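Local structure of alpha-1,2-Mannosidase (Trichoderma reesei, 1HCU) at residues A65-D70 with Y113-G118; E468-V473 with G478-F483. The protein probably trims the alpha-1,2-linked mannose residues from high-mannose N-glycans as a calcium-dependent family 47 glycosyl hydrolase. All coordinates share one frame; numbering follows the deposited sequence.

In the fold
Contact 1 lies between helices of the (alpha/alpha)7 barrel of family 47 glycosyl hydrolases, and contact 2 in the C-terminal loop and hairpin packed against them; both are on the same side of the chain's centre, their own centres about 13 Å apart. Contact 1 comes first in sequence and joins the C-terminal ends of helices 56-67 and 98-117. Contact 2 follows far downstream, where the loop after helix 451-465 is folded against residues 478-483, which include strand 481-483, one half of a two-stranded antiparallel hairpin with 489-491. The two touch directly: Val-471 packs on Leu-67 and Leu-115, and Phe-481 also reaches Leu-115. The C-terminal hairpin is thereby keyed to early barrel helices, with calcium-binding Thr-485 in its turn.

Contact 1. Residues A65-D70 with Y113-G118; sequences AILMGD and YDLLRG
Ile-66 and Leu-115 bring the two backbones closest, their CA atoms 7.7 Å apart, where the last turns of helices 56-67 and 98-117 meet in the (alpha/alpha)7 barrel of this family. The contact is wholly apolar and buried. Ile-66 aims its CB at the other helix and drives its CD1 into the fork of Leu-116, 3.5 Å from both CG and CD2 of that leucine. With CG1 anti to the carbonyl carbon (chi1 -71°) and the chain extended beyond it, the ethyl arm of Ile-66 reaches Leu-116, while its CG2 branch lies 4.2 Å from Leu-115 CB. Leu-78 of helix 71-80 and Leu-133 of helix 127-144 also pack on Leu-116, so this pair sits among four helices. Phe-120, just past helix 98-117, folds back onto both Ile-66 and Leu-67. Helix 56-67 ends in a Schellman motif: Gly-69 takes a positive phi of 78°, and Asp-70 N returns to Ala-65 O at 2.9 Å. Next to this pair, the side chains of Leu-67 and Leu-115 cross nearly at right angles, meeting through methyl groups, Leu-67 CD2 against Leu-115 CD1 at 3.8 Å.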
ATOM      1  N   ALA A  65      -5.088 -12.815  -8.960  1.00 12.80           N
ATOM      2  CA  ALA A  65      -5.599 -14.041  -9.574  1.00 11.72           C
ATOM      3  C   ALA A  65      -4.869 -14.328 -10.879  1.00 12.36           C
ATOM      4  O   ALA A  65      -4.683 -15.483 -11.253  1.00 15.12           O
ATOM      5  CB  ALA A  65      -7.098 -13.910  -9.838  1.00  9.05           C
ATOM      6  N   ILE A  66      -4.465 -13.275 -11.579  1.00 12.87           N
ATOM      7  CA  ILE A  66      -3.753 -13.442 -12.843  1.00 12.93           C
ATOM      8  C   ILE A  66      -2.352 -14.009 -12.608  1.00 12.28           C
ATOM      9  O   ILE A  66      -1.938 -14.937 -13.292  1.00 13.39           O
ATOM     10  CB  ILE A  66      -3.627 -12.094 -13.596  1.00 12.17           C
ATOM     11  CG1 ILE A  66      -4.991 -11.664 -14.124  1.00 10.87           C
ATOM     12  CG2 ILE A  66      -2.644 -12.225 -14.747  1.00 10.65           C
ATOM     13  CD1 ILE A  66      -4.992 -10.277 -14.712  1.00 10.69           C
ATOM     14  N   LEU A  67      -1.636 -13.455 -11.634  1.00 12.60           N
ATOM     15  CA  LEU A  67      -0.272 -13.901 -11.326  1.00 13.14           C
ATOM     16  C   LEU A  67      -0.233 -15.321 -10.767  1.00 13.47           C
ATOM     17  O   LEU A  67       0.799 -15.991 -10.830  1.00 13.23           O
ATOM     18  CB  LEU A  67       0.387 -12.941 -10.325  1.00 10.22           C
ATOM     19  CG  LEU A  67       0.470 -11.468 -10.739  1.00 11.77           C
ATOM     20  CD1 LEU A  67       1.072 -10.646  -9.606  1.00 11.61           C
ATOM     21  CD2 LEU A  67       1.316 -11.335 -11.996  1.00 11.55           C
ATOM     22  N   MET A  68      -1.356 -15.770 -10.214  1.00 13.86           N
ATOM     23  CA  MET A  68      -1.449 -17.105  -9.645  1.00 16.27           C
ATOM     24  C   MET A  68      -1.900 -18.131 -10.678  1.00 17.81           C
ATOM     25  O   MET A  68      -1.915 -19.326 -10.405  1.00 19.55           O
ATOM     26  CB  MET A  68      -2.424 -17.114  -8.466  1.00 16.32           C
ATOM     27  CG  MET A  68      -1.927 -16.364  -7.242  1.00 15.76           C
ATOM     28  SD  MET A  68      -3.188 -16.261  -5.959  1.00 14.36           S
ATOM     29  CE  MET A  68      -2.184 -16.019  -4.488  1.00 11.90           C
ATOM     30  N   GLY A  69      -2.276 -17.668 -11.862  1.00 19.46           N
ATOM     31  CA  GLY A  69      -2.716 -18.594 -12.891  1.00 20.97           C
ATOM     32  C   GLY A  69      -4.137 -19.095 -12.679  1.00 22.08           C
ATOM     33  O   GLY A  69      -4.493 -20.176 -13.148  1.00 21.89           O
ATOM     34  N   ASP A  70      -4.952 -18.311 -11.974  1.00 22.17           N
ATOM     35  CA  ASP A  70      -6.338 -18.687 -11.717  1.00 21.27           C
ATOM     36  C   ASP A  70      -7.259 -18.255 -12.842  1.00 21.19           C
ATOM     37  O   ASP A  70      -8.063 -17.329 -12.695  1.00 19.02           O
ATOM     38  CB  ASP A  70      -6.814 -18.084 -10.402  1.00 21.13           C
ATOM     39  CG  ASP A  70      -6.019 -18.585  -9.228  1.00 22.32           C
ATOM     40  OD1 ASP A  70      -5.326 -19.616  -9.389  1.00 24.24           O
ATOM     41  OD2 ASP A  70      -6.086 -17.963  -8.148  1.00 22.29           O
ATOM     42  N   TYR A 113      -4.896  -4.778 -16.849  1.00 11.69           N
ATOM     43  CA  TYR A 113      -4.776  -4.499 -18.272  1.00 12.91           C
ATOM     44  C   TYR A 113      -3.337  -4.733 -18.750  1.00 14.11           C
ATOM     45  O   TYR A 113      -3.116  -5.420 -19.749  1.00 14.90           O
ATOM     46  CB  TYR A 113      -5.211  -3.062 -18.550  1.00 13.47           C
ATOM     47  CG  TYR A 113      -5.198  -2.687 -20.009  1.00 14.29           C
ATOM     48  CD1 TYR A 113      -6.178  -3.146 -20.888  1.00 14.68           C
ATOM     49  CD2 TYR A 113      -4.196  -1.865 -20.510  1.00 15.37           C
ATOM     50  CE1 TYR A 113      -6.150  -2.788 -22.238  1.00 15.59           C
ATOM     51  CE2 TYR A 113      -4.155  -1.507 -21.832  1.00 14.81           C
ATOM     52  CZ  TYR A 113      -5.125  -1.966 -22.695  1.00 17.01           C
ATOM     53  OH  TYR A 113      -5.024  -1.607 -24.017  1.00 18.13           O
ATOM     54  N   ASP A 114      -2.363  -4.184 -18.026  1.00 14.63           N
ATOM     55  CA  ASP A 114      -0.966  -4.352 -18.402  1.00 15.90           C
ATOM     56  C   ASP A 114      -0.518  -5.815 -18.364  1.00 17.72           C
ATOM     57  O   ASP A 114       0.249  -6.252 -19.219  1.00 18.63           O
ATOM     58  CB  ASP A 114      -0.047  -3.505 -17.511  1.00 16.84           C
ATOM     59  CG  ASP A 114      -0.006  -2.036 -17.930  1.00 17.48           C
ATOM     60  OD1 ASP A 114      -0.265  -1.746 -19.117  1.00 19.31           O
ATOM     61  OD2 ASP A 114       0.306  -1.173 -17.082  1.00 18.59           O
ATOM     62  N   LEU A 115      -0.994  -6.576 -17.385  1.00 17.87           N
ATOM     63  CA  LEU A 115      -0.607  -7.975 -17.301  1.00 18.98           C
ATOM     64  C   LEU A 115      -1.246  -8.810 -18.418  1.00 20.41           C
ATOM     65  O   LEU A 115      -0.559  -9.586 -19.089  1.00 19.32           O
ATOM     66  CB  LEU A 115      -0.983  -8.551 -15.932  1.00 18.20           C
ATOM     67  CG  LEU A 115      -0.237  -7.969 -14.718  1.00 17.80           C
ATOM     68  CD1 LEU A 115      -0.803  -8.566 -13.437  1.00 14.21           C
ATOM     69  CD2 LEU A 115       1.247  -8.259 -14.822  1.00 16.76           C
ATOM     70  N   LEU A 116      -2.549  -8.632 -18.632  1.00 19.93           N
ATOM     71  CA  LEU A 116      -3.264  -9.386 -19.662  1.00 20.16           C
ATOM     72  C   LEU A 116      -2.835  -9.049 -21.097  1.00 21.11           C
ATOM     73  O   LEU A 116      -3.138  -9.793 -22.025  1.00 19.97           O
ATOM     74  CB  LEU A 116      -4.782  -9.194 -19.498  1.00 19.27           C
ATOM     75  CG  LEU A 116      -5.336  -9.799 -18.200  1.00 17.97           C
ATOM     76  CD1 LEU A 116      -6.846  -9.658 -18.159  1.00 19.37           C
ATOM     77  CD2 LEU A 116      -4.946 -11.263 -18.111  1.00 16.57           C
ATOM     78  N   ARG A 117      -2.141  -7.928 -21.274  1.00 21.81           N
ATOM     79  CA  ARG A 117      -1.648  -7.538 -22.588  1.00 24.07           C
ATOM     80  C   ARG A 117      -0.153  -7.803 -22.676  1.00 24.64           C
ATOM     81  O   ARG A 117       0.432  -7.753 -23.759  1.00 26.21           O
ATOM     82  CB  ARG A 117      -1.893  -6.059 -22.864  1.00 25.64           C
ATOM     83  CG  ARG A 117      -3.345  -5.699 -23.022  1.00 31.87           C
ATOM     84  CD  ARG A 117      -3.467  -4.400 -23.763  1.00 35.30           C
ATOM     85  NE  ARG A 117      -3.122  -4.555 -25.170  1.00 40.76           N
ATOM     86  CZ  ARG A 117      -2.827  -3.541 -25.975  1.00 41.56           C
ATOM     87  NH1 ARG A 117      -2.833  -2.302 -25.497  1.00 43.25           N
ATOM     88  NH2 ARG A 117      -2.531  -3.762 -27.249  1.00 43.38           N
ATOM     89  N   GLY A 118       0.457  -8.088 -21.534  1.00 23.63           N
ATOM     90  CA  GLY A 118       1.880  -8.348 -21.506  1.00 21.94           C
ATOM     91  C   GLY A 118       2.258  -9.808 -21.327  1.00 22.37           C
ATOM     92  O   GLY A 118       1.795 -10.671 -22.072  1.00 21.26           O
TER

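Contact 2. Residues E468-V473 with G478-F483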
ATOM      1  N   GLU A 468      10.062 -17.113 -10.983  1.00 28.11           N
ATOM      2  CA  GLU A 468      10.441 -15.842 -11.590  1.00 28.64           C
ATOM      3  C   GLU A 468       9.469 -15.369 -12.673  1.00 27.53           C
ATOM      4  O   GLU A 468       8.809 -16.174 -13.322  1.00 28.70           O
ATOM      5  CB  GLU A 468      11.840 -15.946 -12.202  1.00 28.61           C
ATOM      6  CG  GLU A 468      12.972 -15.784 -11.219  1.00 31.50           C
ATOM      7  CD  GLU A 468      12.887 -14.467 -10.455  1.00 34.02           C
ATOM      8  OE1 GLU A 468      12.598 -13.418 -11.083  1.00 31.24           O
ATOM      9  OE2 GLU A 468      13.116 -14.487  -9.225  1.00 34.04           O
ATOM     10  N   SER A 469       9.392 -14.053 -12.853  1.00 26.08           N
ATOM     11  CA  SER A 469       8.551 -13.434 -13.876  1.00 26.54           C
ATOM     12  C   SER A 469       8.939 -11.961 -13.943  1.00 26.42           C
ATOM     13  O   SER A 469       9.774 -11.501 -13.164  1.00 27.78           O
ATOM     14  CB  SER A 469       7.061 -13.566 -13.541  1.00 24.75           C
ATOM     15  OG  SER A 469       6.625 -12.552 -12.654  1.00 24.73           O
ATOM     16  N   ASP A 470       8.340 -11.224 -14.867  1.00 26.63           N
ATOM     17  CA  ASP A 470       8.648  -9.805 -15.009  1.00 27.10           C
ATOM     18  C   ASP A 470       8.078  -8.969 -13.865  1.00 24.39           C
ATOM     19  O   ASP A 470       8.528  -7.860 -13.613  1.00 23.41           O
ATOM     20  CB  ASP A 470       8.106  -9.277 -16.340  1.00 31.48           C
ATOM     21  CG  ASP A 470       8.901  -9.773 -17.526  1.00 36.59           C
ATOM     22  OD1 ASP A 470       8.820 -10.981 -17.849  1.00 40.43           O
ATOM     23  OD2 ASP A 470       9.620  -8.952 -18.130  1.00 39.09           O
ATOM     24  N   VAL A 471       7.078  -9.504 -13.184  1.00 21.29           N
ATOM     25  CA  VAL A 471       6.453  -8.799 -12.084  1.00 21.31           C
ATOM     26  C   VAL A 471       7.382  -8.732 -10.872  1.00 20.27           C
ATOM     27  O   VAL A 471       7.349  -7.765 -10.121  1.00 19.85           O
ATOM     28  CB  VAL A 471       5.135  -9.490 -11.686  1.00 22.07           C
ATOM     29  CG1 VAL A 471       4.452  -8.719 -10.570  1.00 23.82           C
ATOM     30  CG2 VAL A 471       4.229  -9.584 -12.898  1.00 22.60           C
ATOM     31  N   GLN A 472       8.213  -9.758 -10.694  1.00 19.52           N
ATOM     32  CA  GLN A 472       9.153  -9.814  -9.573  1.00 18.78           C
ATOM     33  C   GLN A 472      10.142  -8.648  -9.659  1.00 19.48           C
ATOM     34  O   GLN A 472      10.616  -8.308 -10.744  1.00 18.06           O
ATOM     35  CB  GLN A 472       9.935 -11.139  -9.596  1.00 18.32           C
ATOM     36  CG  GLN A 472       9.103 -12.428  -9.440  1.00 16.87           C
ATOM     37  CD  GLN A 472       8.833 -12.820  -7.988  1.00 18.05           C
ATOM     38  OE1 GLN A 472       8.262 -13.881  -7.719  1.00 18.12           O
ATOM     39  NE2 GLN A 472       9.244 -11.974  -7.052  1.00 16.93           N
ATOM     40  N   VAL A 473      10.464  -8.031  -8.527  1.00 18.55           N
ATOM     41  CA  VAL A 473      11.411  -6.927  -8.566  1.00 19.84           C
ATOM     42  C   VAL A 473      12.846  -7.460  -8.736  1.00 20.24           C
ATOM     43  O   VAL A 473      13.285  -8.340  -7.994  1.00 17.49           O
ATOM     44  CB  VAL A 473      11.304  -6.046  -7.293  1.00 19.56           C
ATOM     45  CG1 VAL A 473       9.902  -5.451  -7.183  1.00 19.83           C
ATOM     46  CG2 VAL A 473      11.595  -6.861  -6.078  1.00 24.08           C
ATOM     47  N   GLY A 478      16.707  -3.339 -14.354  1.00 27.92           N
ATOM     48  CA  GLY A 478      16.055  -3.896 -15.521  1.00 26.33           C
ATOM     49  C   GLY A 478      14.604  -4.228 -15.226  1.00 24.54           C
ATOM     50  O   GLY A 478      14.027  -5.105 -15.868  1.00 24.95           O
ATOM     51  N   ASN A 479      14.008  -3.542 -14.253  1.00 20.67           N
ATOM     52  CA  ASN A 479      12.613  -3.799 -13.917  1.00 19.19           C
ATOM     53  C   ASN A 479      11.671  -3.284 -14.988  1.00 18.30           C
ATOM     54  O   ASN A 479      11.798  -2.151 -15.446  1.00 18.85           O
ATOM     55  CB  ASN A 479      12.234  -3.157 -12.582  1.00 18.19           C
ATOM     56  CG  ASN A 479      12.834  -3.884 -11.404  1.00 18.49           C
ATOM     57  OD1 ASN A 479      13.952  -3.578 -10.967  1.00 15.43           O
ATOM     58  ND2 ASN A 479      12.098  -4.875 -10.887  1.00 16.42           N
ATOM     59  N   LYS A 480      10.716  -4.115 -15.384  1.00 18.02           N
ATOM     60  CA  LYS A 480       9.765  -3.703 -16.397  1.00 18.91           C
ATOM     61  C   LYS A 480       8.402  -3.386 -15.791  1.00 17.08           C
ATOM     62  O   LYS A 480       7.502  -2.930 -16.495  1.00 17.63           O
ATOM     63  CB  LYS A 480       9.645  -4.778 -17.479  1.00 21.10           C
ATOM     64  CG  LYS A 480      10.977  -5.097 -18.148  1.00 23.76           C
ATOM     65  CD  LYS A 480      10.785  -5.764 -19.501  1.00 28.94           C
ATOM     66  CE  LYS A 480      10.256  -4.766 -20.527  1.00 29.47           C
ATOM     67  NZ  LYS A 480      11.225  -3.659 -20.729  1.00 32.46           N
ATOM     68  N   PHE A 481       8.257  -3.620 -14.487  1.00 14.43           N
ATOM     69  CA  PHE A 481       7.000  -3.328 -13.791  1.00 15.20           C
ATOM     70  C   PHE A 481       7.212  -2.513 -12.513  1.00 14.16           C
ATOM     71  O   PHE A 481       8.319  -2.450 -11.978  1.00 12.35           O
ATOM     72  CB  PHE A 481       6.241  -4.622 -13.458  1.00 17.20           C
ATOM     73  CG  PHE A 481       5.502  -5.215 -14.632  1.00 18.72           C
ATOM     74  CD1 PHE A 481       6.179  -5.938 -15.608  1.00 19.56           C
ATOM     75  CD2 PHE A 481       4.131  -5.003 -14.787  1.00 20.03           C
ATOM     76  CE1 PHE A 481       5.508  -6.439 -16.725  1.00 18.90           C
ATOM     77  CE2 PHE A 481       3.450  -5.501 -15.900  1.00 20.03           C
ATOM     78  CZ  PHE A 481       4.142  -6.218 -16.871  1.00 20.57           C
ATOM     79  N   VAL A 482       6.148  -1.872 -12.039  1.00 13.72           N
ATOM     80  CA  VAL A 482       6.219  -1.068 -10.826  1.00 13.44           C
ATOM     81  C   VAL A 482       4.935  -1.237 -10.042  1.00 12.54           C
ATOM     82  O   VAL A 482       3.848  -1.023 -10.579  1.00 13.31           O
ATOM     83  CB  VAL A 482       6.364   0.439 -11.132  1.00 17.00           C
ATOM     84  CG1 VAL A 482       6.692   1.198  -9.844  1.00 13.46           C
ATOM     85  CG2 VAL A 482       7.434   0.659 -12.173  1.00 21.24           C
ATOM     86  N   PHE A 483       5.057  -1.605  -8.770  1.00 12.57           N
ATOM     87  CA  PHE A 483       3.878  -1.791  -7.931  1.00 12.00           C
ATOM     88  C   PHE A 483       3.332  -0.455  -7.425  1.00 13.16           C
ATOM     89  O   PHE A 483       4.084   0.393  -6.918  1.00 11.27           O
ATOM     90  CB  PHE A 483       4.190  -2.681  -6.726  1.00 12.09           C
ATOM     91  CG  PHE A 483       4.450  -4.127  -7.069  1.00 10.69           C
ATOM     92  CD1 PHE A 483       5.751  -4.605  -7.186  1.00 13.45           C
ATOM     93  CD2 PHE A 483       3.394  -5.020  -7.233  1.00 10.34           C
ATOM     94  CE1 PHE A 483       6.000  -5.962  -7.457  1.00 12.61           C
ATOM     95  CE2 PHE A 483       3.631  -6.372  -7.503  1.00 12.87           C
ATOM     96  CZ  PHE A 483       4.937  -6.841  -7.614  1.00 10.78           C
TER
HETATM   97  O   HOH W   1       9.687  -5.631 -12.404  1.00 13.24           O
HETATM   98  O   HOH W   2      11.549  -6.971 -14.732  1.00 28.00           O
HETATM   99  O   HOH W   3       8.319  -4.947 -10.097  1.00 24.63           O
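Val-471 lays its CG1 methyl 3.5 Å from CZ of Phe-483, at the far end of the ring. That methyl stands anti to the backbone N (chi1 -178°), which turns it to the phenylalanine and leaves CG2 for Leu-67 and Leu-115. Val-473 approaches the same ring from its edge, CG1 in the ring plane and 3.9 Å from CE1. Farther along, the Phe-481 ring sits by Asp-470, its CE1 3.9 Å from that residue's CB, while the Asp-470 carboxylate runs alongside the aliphatic part of Lys-480 without its charged atoms meeting NZ. Between the backbones lies a layer of water. Water 1 lies 2.8 Å from Asp-470 O and accepts from Phe-481 N; water 3 lies 3.0 Å from Val-471 O, with a weaker link to Phe-481 O, and with other acceptors close by the protons are probably shared. Backbone to backbone, strand 481-483 reaches the loop through these waters; its partner in the two-stranded antiparallel hairpin is strand 489-491, with Val-482 bonded to Phe-490. On the loop side, an ST turn holds Val-471: its N donates to Ser-469 OG at 3.1 Å. Helix 393-405 fixes Val-473, Tyr-399 OH bonding to its N and Arg-403 NE to its O.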